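Local coordinates for protein phosphoglycerol transferase (Streptococcus pyogenes, PDB 5U9Z) that probably transfers glycerol phosphate onto the rhamnose polysaccharide of the streptococcal cell wall, with a manganese-binding site of the alkaline phosphatase superfamily, at residues A[43-48]-A[202-207]. Residues are numbered along the deposited sequence; the frame is centred on the assembly and turned at random.
Sequences LLSESL and VITMQN. With MN (manganese (II) ion), chain C.
Asn207 and Glu46 bring the flat groups to this contact, the carboxylate meeting a metal, the amide turned to partners beyond residues 43-48 while its CB packs on the backbone of Glu46. CB of Asn207 rests on O of Glu46 at 3.3 Å, and a water joins Ser45 OG to Glu46 O, its further link to Asn207 ND2 being implausibly short and doubtful; ND2 is also hydrogen-bonded to Thr244 OG1, while OD1 accepts from Gln206 NE2. The Glu46 carboxylate is chelating: OE1 and OE2 both bind manganese, at 2.3 and 2.1 Å. The bend at chi2 (58°) turns the acid toward the ion, where Thr88, Asp269 and His270 complete the protein ligands. Ser47 OG donates to OE1, though the modelled 2.5 Å is doubtful in detail, and OE2 takes a bond from a water that bridges to Thr204 O.

Such a site illustrates how metal ligands are set at the carboxyl ends of parallel strands. Val202 O receives Leu44 N, and Leu44 O receives Thr204 N at 3.1 Å in a nearly straight bond. Where the ladder ends, a side chain takes over: Thr204 OG1, placed between its own backbone N and carbonyl carbon (chi1 69°), accepts Glu46 N at 2.8 Å and so positions the ligand's backbone. On one sheet face Leu43 and Val202 lie side by side, CD1 tightly against CG1 (3.3 Å); on the other, Leu44 CD2 meets Ile203 CG2 more loosely.

Strand 39-45 runs between 199-203 and 262-268 in the central sheet, with helix 181-191 over the Leu43 and Val202 face and helix 228-256 against Leu48 and Asn207.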
# COMPACT_ATOMS: atom_id res chain seq x y z
N LEU A 43 -0.13 3.28 -5.20
CA LEU A 43 0.54 2.61 -6.31
C LEU A 43 1.22 1.35 -5.78
O LEU A 43 2.30 1.41 -5.18
CB LEU A 43 1.54 3.56 -6.96
CG LEU A 43 2.20 3.18 -8.28
CD1 LEU A 43 1.19 2.71 -9.31
CD2 LEU A 43 2.97 4.38 -8.81
N LEU A 44 0.58 0.20 -6.00
CA LEU A 44 1.12 -1.10 -5.62
C LEU A 44 2.01 -1.59 -6.75
O LEU A 44 1.51 -1.96 -7.82
CB LEU A 44 -0.01 -2.08 -5.33
CG LEU A 44 0.33 -3.43 -4.68
CD1 LEU A 44 -0.94 -4.08 -4.15
CD2 LEU A 44 1.03 -4.37 -5.64
N SER A 45 3.32 -1.58 -6.52
CA SER A 45 4.29 -2.03 -7.52
C SER A 45 4.54 -3.52 -7.29
O SER A 45 5.28 -3.91 -6.38
CB SER A 45 5.58 -1.22 -7.43
OG SER A 45 6.47 -1.55 -8.48
N GLU A 46 3.92 -4.35 -8.12
CA GLU A 46 3.92 -5.80 -7.92
C GLU A 46 5.34 -6.34 -7.78
O GLU A 46 6.19 -6.12 -8.65
CB GLU A 46 3.20 -6.47 -9.10
CG GLU A 46 3.31 -7.99 -9.15
CD GLU A 46 2.76 -8.65 -7.91
OE1 GLU A 46 3.53 -9.34 -7.20
OE2 GLU A 46 1.55 -8.47 -7.63
N SER A 47 5.58 -7.04 -6.67
CA SER A 47 6.81 -7.80 -6.43
C SER A 47 8.07 -6.93 -6.39
O SER A 47 9.18 -7.45 -6.58
CB SER A 47 6.98 -8.91 -7.48
OG SER A 47 5.94 -9.87 -7.40
N LEU A 48 7.95 -5.63 -6.12
CA LEU A 48 9.10 -4.73 -6.13
C LEU A 48 9.78 -4.76 -4.76
O LEU A 48 9.16 -4.44 -3.74
CB LEU A 48 8.68 -3.31 -6.48
CG LEU A 48 9.84 -2.30 -6.59
CD1 LEU A 48 9.66 -1.37 -7.77
CD2 LEU A 48 9.99 -1.50 -5.30
N VAL A 202 -3.97 1.74 -7.71
CA VAL A 202 -3.25 1.16 -8.84
C VAL A 202 -2.58 -0.13 -8.38
O VAL A 202 -1.99 -0.19 -7.30
CB VAL A 202 -2.20 2.14 -9.40
CG1 VAL A 202 -1.57 1.60 -10.67
CG2 VAL A 202 -2.83 3.51 -9.66
N ILE A 203 -2.68 -1.17 -9.22
CA ILE A 203 -2.03 -2.45 -9.00
C ILE A 203 -1.35 -2.83 -10.31
O ILE A 203 -2.03 -3.21 -11.27
CB ILE A 203 -3.01 -3.54 -8.55
CG1 ILE A 203 -3.83 -3.07 -7.35
CG2 ILE A 203 -2.26 -4.83 -8.21
CD1 ILE A 203 -5.16 -2.44 -7.73
N THR A 204 -0.02 -2.74 -10.35
CA THR A 204 0.73 -3.02 -11.56
C THR A 204 0.78 -4.52 -11.83
O THR A 204 0.30 -5.35 -11.04
CB THR A 204 2.14 -2.45 -11.45
OG1 THR A 204 2.89 -3.20 -10.48
CG2 THR A 204 2.11 -0.99 -11.04
N MSE A 205 1.36 -4.89 -12.97
CA MSE A 205 1.48 -6.30 -13.37
C MSE A 205 2.81 -6.65 -14.03
O MSE A 205 3.11 -7.83 -14.22
CB MSE A 205 0.34 -6.67 -14.32
CG MSE A 205 -0.92 -7.15 -13.63
SE MSE A 205 -0.70 -8.88 -12.74
CE MSE A 205 -0.81 -10.07 -14.28
N GLN A 206 3.61 -5.65 -14.38
CA GLN A 206 4.82 -5.90 -15.17
C GLN A 206 5.71 -6.95 -14.52
O GLN A 206 6.20 -7.87 -15.19
CB GLN A 206 5.60 -4.60 -15.37
CG GLN A 206 6.85 -4.76 -16.25
CD GLN A 206 7.68 -3.51 -16.32
OE1 GLN A 206 7.28 -2.50 -16.90
NE2 GLN A 206 8.87 -3.56 -15.72
N ASN A 207 5.95 -6.83 -13.21
CA ASN A 207 6.92 -7.67 -12.52
C ASN A 207 6.28 -8.85 -11.81
O ASN A 207 6.85 -9.38 -10.86
CB ASN A 207 7.72 -6.82 -11.54
CG ASN A 207 8.42 -5.67 -12.22
OD1 ASN A 207 8.83 -5.78 -13.37
ND2 ASN A 207 8.55 -4.55 -11.51
MN MN C . 1.75 -9.46 -5.77
O HOH W 1 7.01 -3.74 -9.83
O HOH W 2 -0.48 -7.82 -9.38
O HOH W 3 1.11 -11.45 -6.72